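Local coordinates for protein MccF (Escherichia coli, PDB 4IIY) that is a microcin C7 self-immunity protein of the LD-carboxypeptidase (S66) family and probably acts as a hydrolase, at residues K73-V78 / I181-F186; I140-A145 / K188-K193. The protein carries 1 engineered substitution. All blocks are in the same frame, centred on the assembly; numbering follows the deposited sequence.

Interaction 1 of 2, residues K73-V78 / I181-F186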
ATOM      1  N   LYS B  73      30.086  15.194 -17.113  1.00 11.37           N
ATOM      2  CA  LYS B  73      29.260  16.284 -17.620  1.00 10.61           C
ATOM      3  C   LYS B  73      29.638  17.620 -16.997  1.00 11.61           C
ATOM      4  O   LYS B  73      29.112  18.660 -17.399  1.00 13.00           O
ATOM      5  CB  LYS B  73      27.775  16.021 -17.357  1.00 11.12           C
ATOM      6  CG  LYS B  73      27.202  14.827 -18.093  1.00 12.62           C
ATOM      7  CD  LYS B  73      27.278  14.981 -19.602  1.00 12.87           C
ATOM      8  CE  LYS B  73      26.596  13.793 -20.268  1.00 16.48           C
ATOM      9  NZ  LYS B  73      26.550  13.903 -21.746  1.00 21.96           N
ATOM     10  N   GLY B  74      30.514  17.594 -16.000  1.00 10.72           N
ATOM     11  CA  GLY B  74      30.997  18.818 -15.387  1.00 11.37           C
ATOM     12  C   GLY B  74      30.430  19.150 -14.020  1.00 11.69           C
ATOM     13  O   GLY B  74      30.775  20.189 -13.442  1.00 11.63           O
ATOM     14  N   PHE B  75      29.573  18.285 -13.481  1.00 10.59           N
ATOM     15  CA  PHE B  75      28.985  18.538 -12.175  1.00  9.72           C
ATOM     16  C   PHE B  75      29.940  18.183 -11.056  1.00 10.76           C
ATOM     17  O   PHE B  75      30.715  17.235 -11.164  1.00 12.27           O
ATOM     18  CB  PHE B  75      27.659  17.788 -12.005  1.00 10.30           C
ATOM     19  CG  PHE B  75      26.572  18.301 -12.896  1.00  9.52           C
ATOM     20  CD1 PHE B  75      25.984  19.528 -12.642  1.00  9.67           C
ATOM     21  CD2 PHE B  75      26.154  17.579 -14.006  1.00  9.61           C
ATOM     22  CE1 PHE B  75      24.997  20.025 -13.479  1.00 10.82           C
ATOM     23  CE2 PHE B  75      25.162  18.064 -14.836  1.00 10.82           C
ATOM     24  CZ  PHE B  75      24.578  19.287 -14.569  1.00 10.80           C
ATOM     25  N   LYS B  76      29.878  18.961  -9.983  1.00 10.93           N
ATOM     26  CA  LYS B  76      30.561  18.621  -8.750  1.00 11.16           C
ATOM     27  C   LYS B  76      29.553  17.897  -7.868  1.00 11.64           C
ATOM     28  O   LYS B  76      28.388  18.282  -7.812  1.00 12.38           O
ATOM     29  CB  LYS B  76      31.070  19.891  -8.066  1.00 12.55           C
ATOM     30  CG  LYS B  76      32.022  20.689  -8.952  1.00 20.37           C
ATOM     31  CD  LYS B  76      32.250  22.099  -8.445  1.00 28.96           C
ATOM     32  CE  LYS B  76      33.049  22.912  -9.458  1.00 33.36           C
ATOM     33  NZ  LYS B  76      32.407  22.937 -10.809  1.00 34.70           N
ATOM     34  N   LEU B  77      29.992  16.837  -7.201  1.00 12.08           N
ATOM     35  CA  LEU B  77      29.087  16.049  -6.371  1.00 12.94           C
ATOM     36  C   LEU B  77      29.440  16.118  -4.891  1.00 14.71           C
ATOM     37  O   LEU B  77      30.615  16.051  -4.510  1.00 18.18           O
ATOM     38  CB  LEU B  77      29.086  14.591  -6.823  1.00 15.84           C
ATOM     39  CG  LEU B  77      28.780  14.337  -8.294  1.00 16.77           C
ATOM     40  CD1 LEU B  77      28.764  12.846  -8.575  1.00 21.03           C
ATOM     41  CD2 LEU B  77      27.460  14.968  -8.696  1.00 17.88           C
ATOM     42  N   VAL B  78      28.413  16.262  -4.062  1.00 11.60           N
ATOM     43  CA  VAL B  78      28.546  16.163  -2.615  1.00 12.03           C
ATOM     44  C   VAL B  78      27.820  14.901  -2.153  1.00 10.43           C
ATOM     45  O   VAL B  78      26.621  14.725  -2.392  1.00 11.37           O
ATOM     46  CB  VAL B  78      27.962  17.396  -1.896  1.00 12.95           C
ATOM     47  CG1 VAL B  78      27.923  17.180  -0.383  1.00 14.34           C
ATOM     48  CG2 VAL B  78      28.763  18.648  -2.240  1.00 17.91           C
ATOM     49  N   ILE B 181      19.532   9.659 -23.294  1.00  8.64           N
ATOM     50  CA  ILE B 181      18.217  10.242 -23.500  1.00  8.96           C
ATOM     51  C   ILE B 181      17.652  10.765 -22.170  1.00  7.37           C
ATOM     52  O   ILE B 181      17.073  11.853 -22.109  1.00  8.00           O
ATOM     53  CB  ILE B 181      17.272   9.217 -24.161  1.00  8.17           C
ATOM     54  CG1 ILE B 181      17.902   8.657 -25.446  1.00 10.86           C
ATOM     55  CG2 ILE B 181      15.923   9.830 -24.454  1.00  9.57           C
ATOM     56  CD1 ILE B 181      18.333   9.714 -26.452  1.00 14.33           C
ATOM     57  N   THR B 182      17.839  10.004 -21.098  1.00  7.53           N
ATOM     58  CA  THR B 182      17.491  10.472 -19.762  1.00  6.90           C
ATOM     59  C   THR B 182      18.214  11.782 -19.447  1.00  7.11           C
ATOM     60  O   THR B 182      17.608  12.755 -18.987  1.00  7.56           O
ATOM     61  CB  THR B 182      17.848   9.409 -18.728  1.00  7.21           C
ATOM     62  OG1 THR B 182      17.065   8.239 -18.998  1.00  7.15           O
ATOM     63  CG2 THR B 182      17.592   9.897 -17.300  1.00  7.49           C
ATOM     64  N   TYR B 183      19.513  11.815 -19.708  1.00  7.81           N
ATOM     65  CA  TYR B 183      20.283  13.000 -19.410  1.00  7.55           C
ATOM     66  C   TYR B 183      19.826  14.212 -20.220  1.00  8.36           C
ATOM     67  O   TYR B 183      19.732  15.318 -19.691  1.00  8.31           O
ATOM     68  CB  TYR B 183      21.777  12.761 -19.619  1.00  8.37           C
ATOM     69  CG  TYR B 183      22.559  14.002 -19.284  1.00  8.47           C
ATOM     70  CD1 TYR B 183      22.779  14.361 -17.966  1.00  9.53           C
ATOM     71  CD2 TYR B 183      23.036  14.847 -20.283  1.00  9.26           C
ATOM     72  CE1 TYR B 183      23.469  15.527 -17.641  1.00  9.85           C
ATOM     73  CE2 TYR B 183      23.728  16.016 -19.966  1.00 10.90           C
ATOM     74  CZ  TYR B 183      23.947  16.340 -18.641  1.00 10.06           C
ATOM     75  OH  TYR B 183      24.634  17.491 -18.295  1.00 11.97           O
ATOM     76  N   GLU B 184      19.547  14.006 -21.501  1.00  8.08           N
ATOM     77  CA  GLU B 184      19.102  15.102 -22.351  1.00  8.41           C
ATOM     78  C   GLU B 184      17.844  15.774 -21.801  1.00  8.68           C
ATOM     79  O   GLU B 184      17.732  16.997 -21.835  1.00  9.37           O
ATOM     80  CB  GLU B 184      18.901  14.611 -23.782  1.00 10.36           C
ATOM     81  CG  GLU B 184      20.210  14.404 -24.527  1.00 19.04           C
ATOM     82  CD  GLU B 184      20.082  13.510 -25.747  1.00 29.10           C
ATOM     83  OE1 GLU B 184      18.971  13.410 -26.312  1.00 33.62           O
ATOM     84  OE2 GLU B 184      21.102  12.899 -26.140  1.00 35.32           O
ATOM     85  N   SER B 185      16.905  14.994 -21.276  1.00  8.13           N
ATOM     86  CA  SER B 185      15.707  15.596 -20.685  1.00  7.51           C
ATOM     87  C   SER B 185      16.021  16.335 -19.377  1.00  8.24           C
ATOM     88  O   SER B 185      15.559  17.461 -19.155  1.00  8.57           O
ATOM     89  CB  SER B 185      14.627  14.535 -20.448  1.00  8.39           C
ATOM     90  OG  SER B 185      13.489  15.085 -19.812  1.00  8.60           O
ATOM     91  N   PHE B 186      16.804  15.694 -18.516  1.00  8.28           N
ATOM     92  CA  PHE B 186      17.248  16.278 -17.250  1.00  7.90           C
ATOM     93  C   PHE B 186      17.867  17.661 -17.484  1.00  8.71           C
ATOM     94  O   PHE B 186      17.450  18.662 -16.888  1.00  9.05           O
ATOM     95  CB  PHE B 186      18.258  15.318 -16.603  1.00  8.29           C
ATOM     96  CG  PHE B 186      18.952  15.846 -15.375  1.00  7.86           C
ATOM     97  CD1 PHE B 186      18.356  15.760 -14.126  1.00  8.88           C
ATOM     98  CD2 PHE B 186      20.242  16.359 -15.463  1.00  9.22           C
ATOM     99  CE1 PHE B 186      19.021  16.205 -12.995  1.00  9.47           C
ATOM    100  CE2 PHE B 186      20.908  16.812 -14.340  1.00  9.71           C
ATOM    101  CZ  PHE B 186      20.302  16.725 -13.100  1.00  9.43           C
TER

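Interaction 2 of 2, residues I140-A145 / K188-K193. Engineered in segment 140-145: Ala145 (natural residue Ser). With 1EI (5'-O-(L-alpha-glutamylsulfamoyl)inosine), chain K; EDO (1,2-ethanediol), chain O; EDO (1,2-ethanediol), chain Q.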
ATOM      1  N   ILE B 140      16.565  22.533  -6.175  1.00  9.27           N
ATOM      2  CA  ILE B 140      15.953  21.514  -7.009  1.00  8.80           C
ATOM      3  C   ILE B 140      16.034  20.174  -6.284  1.00  7.20           C
ATOM      4  O   ILE B 140      17.126  19.678  -6.011  1.00 10.06           O
ATOM      5  CB  ILE B 140      16.687  21.405  -8.355  1.00  8.49           C
ATOM      6  CG1 ILE B 140      16.606  22.734  -9.117  1.00  9.61           C
ATOM      7  CG2 ILE B 140      16.117  20.248  -9.184  1.00  9.81           C
ATOM      8  CD1 ILE B 140      17.571  22.832 -10.277  1.00 12.00           C
ATOM      9  N   ILE B 141      14.882  19.596  -5.956  1.00  7.77           N
ATOM     10  CA  ILE B 141      14.828  18.298  -5.291  1.00  7.97           C
ATOM     11  C   ILE B 141      14.275  17.315  -6.312  1.00  7.52           C
ATOM     12  O   ILE B 141      13.200  17.551  -6.869  1.00  7.83           O
ATOM     13  CB  ILE B 141      13.897  18.322  -4.055  1.00  8.56           C
ATOM     14  CG1 ILE B 141      14.158  19.549  -3.175  1.00 12.33           C
ATOM     15  CG2 ILE B 141      14.016  17.012  -3.275  1.00 10.05           C
ATOM     16  CD1 ILE B 141      15.520  19.621  -2.608  1.00 14.48           C
ATOM     17  N   ILE B 142      15.011  16.238  -6.573  1.00  7.64           N
ATOM     18  CA  ILE B 142      14.683  15.336  -7.671  1.00  7.55           C
ATOM     19  C   ILE B 142      14.914  13.867  -7.316  1.00  7.17           C
ATOM     20  O   ILE B 142      15.881  13.508  -6.632  1.00  7.44           O
ATOM     21  CB  ILE B 142      15.448  15.747  -8.963  1.00  8.05           C
ATOM     22  CG1 ILE B 142      14.937  14.988 -10.196  1.00  7.54           C
ATOM     23  CG2 ILE B 142      16.962  15.590  -8.779  1.00  8.87           C
ATOM     24  CD1 ILE B 142      15.359  15.646 -11.499  1.00  9.28           C
ATOM     25  N   GLY B 143      13.983  13.031  -7.764  1.00  6.98           N
ATOM     26  CA  GLY B 143      14.069  11.587  -7.625  1.00  7.25           C
ATOM     27  C   GLY B 143      12.740  10.997  -8.051  1.00  6.94           C
ATOM     28  O   GLY B 143      11.915  11.687  -8.652  1.00  6.37           O
ATOM     29  N   TYR B 144      12.518   9.726  -7.747  1.00  6.51           N
ATOM     30  CA  TYR B 144      11.270   9.083  -8.150  1.00  5.74           C
ATOM     31  C   TYR B 144      10.969   7.889  -7.253  1.00  5.59           C
ATOM     32  O   TYR B 144      11.656   7.671  -6.251  1.00  6.57           O
ATOM     33  CB  TYR B 144      11.278   8.736  -9.657  1.00  6.83           C
ATOM     34  CG  TYR B 144      12.165   7.581 -10.082  1.00  6.22           C
ATOM     35  CD1 TYR B 144      11.612   6.345 -10.381  1.00  6.12           C
ATOM     36  CD2 TYR B 144      13.546   7.733 -10.219  1.00  7.22           C
ATOM     37  CE1 TYR B 144      12.405   5.281 -10.789  1.00  7.00           C
ATOM     38  CE2 TYR B 144      14.337   6.681 -10.636  1.00  7.48           C
ATOM     39  CZ  TYR B 144      13.765   5.462 -10.906  1.00  6.47           C
ATOM     40  OH  TYR B 144      14.596   4.433 -11.300  1.00  9.24           O
ATOM     41  N   ALA B 145       9.936   7.131  -7.590  1.00  6.10           N
ATOM     42  CA  ALA B 145       9.664   5.875  -6.905  1.00  6.21           C
ATOM     43  C   ALA B 145       9.343   6.161  -5.440  1.00  5.62           C
ATOM     44  O   ALA B 145       8.527   7.037  -5.156  1.00  6.58           O
ATOM     45  CB  ALA B 145      10.832   4.916  -7.060  1.00  7.17           C
ATOM     46  N   LYS B 188      17.858  19.589 -20.229  1.00  9.27           N
ATOM     47  CA  LYS B 188      16.965  20.526 -20.905  1.00  9.77           C
ATOM     48  C   LYS B 188      15.960  21.168 -19.946  1.00  9.58           C
ATOM     49  O   LYS B 188      15.807  22.397 -19.906  1.00 10.11           O
ATOM     50  CB  LYS B 188      16.209  19.815 -22.028  1.00 11.25           C
ATOM     51  CG  LYS B 188      15.222  20.697 -22.786  1.00 13.54           C
ATOM     52  CD  LYS B 188      15.940  21.756 -23.601  1.00 15.11           C
ATOM     53  CE  LYS B 188      14.987  22.512 -24.513  1.00 18.47           C
ATOM     54  NZ  LYS B 188      15.725  23.493 -25.359  1.00 20.53           N
ATOM     55  N   ILE B 189      15.261  20.335 -19.187  1.00  9.04           N
ATOM     56  CA  ILE B 189      14.207  20.811 -18.301  1.00  9.03           C
ATOM     57  C   ILE B 189      14.765  21.759 -17.244  1.00  8.76           C
ATOM     58  O   ILE B 189      14.165  22.795 -16.944  1.00  9.88           O
ATOM     59  CB  ILE B 189      13.486  19.630 -17.607  1.00  9.63           C
ATOM     60  CG1 ILE B 189      12.696  18.798 -18.621  1.00 10.60           C
ATOM     61  CG2 ILE B 189      12.547  20.133 -16.527  1.00  9.87           C
ATOM     62  CD1 ILE B 189      11.579  19.560 -19.303  1.00 12.65           C
ATOM     63  N   LEU B 190      15.920  21.416 -16.689  1.00  8.10           N
ATOM     64  CA  LEU B 190      16.432  22.143 -15.542  1.00  8.56           C
ATOM     65  C   LEU B 190      17.285  23.362 -15.910  1.00  9.28           C
ATOM     66  O   LEU B 190      17.474  24.247 -15.073  1.00 10.63           O
ATOM     67  CB  LEU B 190      17.198  21.201 -14.606  1.00  9.33           C
ATOM     68  CG  LEU B 190      16.376  20.053 -14.004  1.00  9.41           C
ATOM     69  CD1 LEU B 190      17.261  19.155 -13.165  1.00 10.39           C
ATOM     70  CD2 LEU B 190      15.203  20.564 -13.172  1.00  9.53           C
ATOM     71  N   THR B 191      17.807  23.417 -17.137  1.00  9.50           N
ATOM     72  CA  THR B 191      18.640  24.562 -17.532  1.00 11.40           C
ATOM     73  C   THR B 191      17.992  25.532 -18.516  1.00 12.89           C
ATOM     74  O   THR B 191      18.479  26.657 -18.677  1.00 14.56           O
ATOM     75  CB  THR B 191      20.005  24.149 -18.123  1.00 11.47           C
ATOM     76  OG1 THR B 191      19.823  23.574 -19.422  1.00 12.66           O
ATOM     77  CG2 THR B 191      20.734  23.184 -17.213  1.00 12.22           C
ATOM     78  N   ARG B 192      16.907  25.128 -19.169  1.00 12.43           N
ATOM     79  CA  ARG B 192      16.308  25.968 -20.207  1.00 13.03           C
ATOM     80  C   ARG B 192      15.806  27.305 -19.678  1.00 15.00           C
ATOM     81  O   ARG B 192      15.476  27.443 -18.502  1.00 14.22           O
ATOM     82  CB  ARG B 192      15.159  25.238 -20.914  1.00 11.48           C
ATOM     83  CG  ARG B 192      13.972  24.893 -20.013  1.00 10.37           C
ATOM     84  CD  ARG B 192      12.858  24.220 -20.793  1.00 11.04           C
ATOM     85  NE  ARG B 192      12.064  25.178 -21.567  1.00 11.50           N
ATOM     86  CZ  ARG B 192      11.080  25.907 -21.052  1.00 11.15           C
ATOM     87  NH1 ARG B 192      10.786  25.811 -19.761  1.00 11.80           N
ATOM     88  NH2 ARG B 192      10.401  26.753 -21.821  1.00 14.46           N
ATOM     89  N   LYS B 193      15.755  28.296 -20.560  1.00 13.81           N
ATOM     90  CA  LYS B 193      15.111  29.561 -20.229  1.00 15.36           C
ATOM     91  C   LYS B 193      13.632  29.327 -19.974  1.00 15.74           C
ATOM     92  O   LYS B 193      12.990  28.547 -20.677  1.00 16.54           O
ATOM     93  CB  LYS B 193      15.274  30.562 -21.372  1.00 21.42           C
ATOM     94  CG  LYS B 193      16.711  30.829 -21.774  1.00 27.77           C
ATOM     95  CD  LYS B 193      17.508  31.407 -20.622  1.00 34.39           C
ATOM     96  CE  LYS B 193      18.607  32.334 -21.121  1.00 40.27           C
ATOM     97  NZ  LYS B 193      18.357  33.740 -20.697  1.00 39.59           N
TER
HETATM   98  O6  1EI K 401      18.964  -5.995  -8.600  0.61 21.67           O
HETATM   99  C6  1EI K 401      18.363  -5.297  -9.447  0.97 14.41           C
HETATM  100  N1  1EI K 401      18.290  -5.671 -10.740  0.80 17.38           N
HETATM  101  C2  1EI K 401      17.652  -4.929 -11.662  0.82 16.17           C
HETATM  102  N3  1EI K 401      17.043  -3.766 -11.376  0.86 14.71           N
HETATM  103  C5  1EI K 401      17.717  -4.032  -9.052  1.00 15.41           C
HETATM  104  C4  1EI K 401      17.048  -3.286 -10.115  1.00 14.27           C
HETATM  105  N7  1EI K 401      17.566  -3.316  -7.920  0.90 16.92           N
HETATM  106  C8  1EI K 401      16.855  -2.205  -8.229  0.88 17.65           C
HETATM  107  N9  1EI K 401      16.551  -2.199  -9.536  0.81 13.46           N
HETATM  108  C1' 1EI K 401      15.780  -1.167 -10.249  0.93 12.67           C
HETATM  109  O4' 1EI K 401      15.964   0.121  -9.680  0.83 13.49           O
HETATM  110  C2' 1EI K 401      14.306  -1.480 -10.097  0.95 19.21           C
HETATM  111  O2' 1EI K 401      13.867  -2.302 -11.178  0.83 20.59           O
HETATM  112  C3' 1EI K 401      13.658  -0.114 -10.123  0.73 19.72           C
HETATM  113  O3' 1EI K 401      13.086   0.117 -11.407  0.59 15.04           O
HETATM  114  C4' 1EI K 401      14.783   0.884  -9.913  0.94 17.18           C
HETATM  115  C5' 1EI K 401      14.502   1.822  -8.746  0.93 14.79           C
HETATM  116  O5' 1EI K 401      14.405   1.094  -7.519  0.89 12.04           O
HETATM  117  SBF 1EI K 401      13.760   1.783  -6.310  0.79 10.74           S
HETATM  118  OAE 1EI K 401      14.374   1.269  -5.104  0.69 11.88           O
HETATM  119  OAF 1EI K 401      13.989   3.193  -6.478  0.98 11.32           O
HETATM  120  NAQ 1EI K 401      12.246   1.466  -6.386  0.98 13.46           N
HETATM  121  C   1EI K 401      11.273   1.977  -5.602  0.69 10.93           C
HETATM  122  O   1EI K 401      11.395   2.796  -4.698  0.98 10.43           O
HETATM  123  CA  1EI K 401       9.877   1.515  -5.906  0.70 14.51           C
HETATM  124  N   1EI K 401       9.884   0.486  -6.931  0.72 18.14           N
HETATM  125  CB  1EI K 401       9.206   1.025  -4.627  0.78 20.14           C
HETATM  126  CG  1EI K 401       7.726   1.399  -4.603  0.82 22.64           C
HETATM  127  CD  1EI K 401       6.919   0.426  -5.432  1.00 18.99           C
HETATM  128  OE1 1EI K 401       7.505  -0.282  -6.276  0.48 23.66           O
HETATM  129  OE2 1EI K 401       5.692   0.370  -5.236  0.75 20.05           O
HETATM  130  C1  EDO O 405      10.648  25.623 -24.978  1.00 25.19           C
HETATM  131  O1  EDO O 405      10.417  27.010 -24.692  1.00 24.99           O
HETATM  132  C2  EDO O 405      12.107  25.385 -25.358  1.00 31.72           C
HETATM  133  O2  EDO O 405      12.964  25.451 -24.211  1.00 24.63           O
HETATM  134  C1  EDO Q 407       6.911  26.722 -19.097  1.00 19.70           C
HETATM  135  O1  EDO Q 407       7.840  26.066 -19.960  1.00 29.13           O
HETATM  136  C2  EDO Q 407       7.694  27.600 -18.131  1.00 21.07           C
HETATM  137  O2  EDO Q 407       9.100  27.458 -18.371  1.00 23.41           O

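Interaction 1 of 2, residues K73-V78 / I181-F186
Lys73 and Phe75, in the turn that links helix 60-72 to edge strand 76-79, meet Tyr183 and Phe186 of helix 178-191, a helix packed against the turn that leads into the edge strand of the six-stranded α/β sheet. Gly74 closes helix 60-72 with a Schellman motif; its positive phi (105°) redirects the chain between the two contacting residues. Tyr183 is the hub of the contact and is gripped in two different ways. Its CG stands opposite the backbone N across CA-CB (chi1 -179°), which carries the ring out from the helix toward the turn. Over one face of that ring runs the aliphatic chain of Lys73, the two side chains passing in opposite senses. A bend at chi2 (-62°) lays the Lys73 methylenes along the ring: CG lies 3.6 Å from Tyr183 CZ, and CE makes a CH-pi contact 3.9 Å from the ring centroid, displaced toward the rim. Lys73 NZ ends above the same face, just outside the rim, 3.9 Å from Tyr183 CD2. Phe75 comes from the opposite direction and meets the phenol end edge to edge, its CE2 4.1 Å from Tyr183 CE1. With an alanine here instead of Tyr183, the Lys73 chain is likely to lose the ring it lies over and be free to turn, and a gap would probably open beside the Phe75 edge. Behind this, Phe75 also packs on Ile46 of strand 45-49, while Phe186 meets Phe172 edge-to-face. No hydrogen bond crosses between the segments, and the two residues of the turn converge on the phenol oxygen: Tyr183 OH is 3.5 Å from Phe75 CE2 and 3.6 Å from Lys73 CB. More loosely, Phe75 CZ reaches the edge of the second aromatic ring, 4.4 Å from Phe186 CE2.

Interaction 2 of 2, residues I140-A145 / K188-K193
Ile140 and Leu190 mark the closest backbone approach, 8.6 Å between their CA atoms, where the last turn of helix 178-191 lies over strand 140-143. Across the segments the contact is made by branched apolar side chains, with no hydrogen bond between them. Leu190 points at the strand and divides its two methyls between alternate residues: CD2 meets Ile140 CG2 at 4.1 Å, and CD1 meets Ile142 CD1 at 4.3 Å. Ile140 offers its short branch, since CG2 rather than CG1 lies opposite the backbone N (chi1 -61°), whereas Ile142 reaches out with the end of its extended longer branch. Phe163 of the adjoining strand 162-164 touches all three side chains and continues this apolar layer onto the neighbouring strand. Just past the helix, the Arg192 guanidinium binds two ethanediols, probably from the crystallisation liquor, one of them as by a fork, with Arg192 NE 2.8 Å from its O2 and NH2 2.9 Å from its O1. Tyr366 OH and the Gly196 carbonyl also bond this group. At the other end of the strand, Tyr144 brings its OH to 3.7 Å from C5' of the bound glutamylsulfamoyl inosine and meets His338 edge-to-face. Ala145, engineered in place of serine, lies with CB 3.2 Å from the carbonyl O of the ligand. Its positive phi (64°) and its place between strand 140-143 and helix 148-158 are consistent with a nucleophile elbow: the natural serine is the predicted nucleophile, with Glu270 and His338 as the predicted charge relay. The arrangement is thus that of a mostly parallel α/β sheet, with an inner strand packed under a helix and leading, just past its C-terminal end, to the predicted nucleophile position.

Interactions 1 and 2 lie along one helix, 178-191, which presents Tyr183 to the turn before strand 76-79, Leu190 to strand 140-143, and Phe186 to both. Interaction 1 thus reaches the edge of the six-stranded sheet and interaction 2 an inner strand, with strands 45-49 and 110-115 between. Their centres are about 10 Å apart, and they touch directly: Phe186 CD1 packs 4.0 Å from Ile142 CD1, while CE2 of the same ring lies near Phe75, so Phe186 links the two contacts. Only interaction 2 includes residues of the ligand pocket, Tyr144 and Ala145, and these lie beyond its packed isoleucines; interaction 1 is structural packing away from the site.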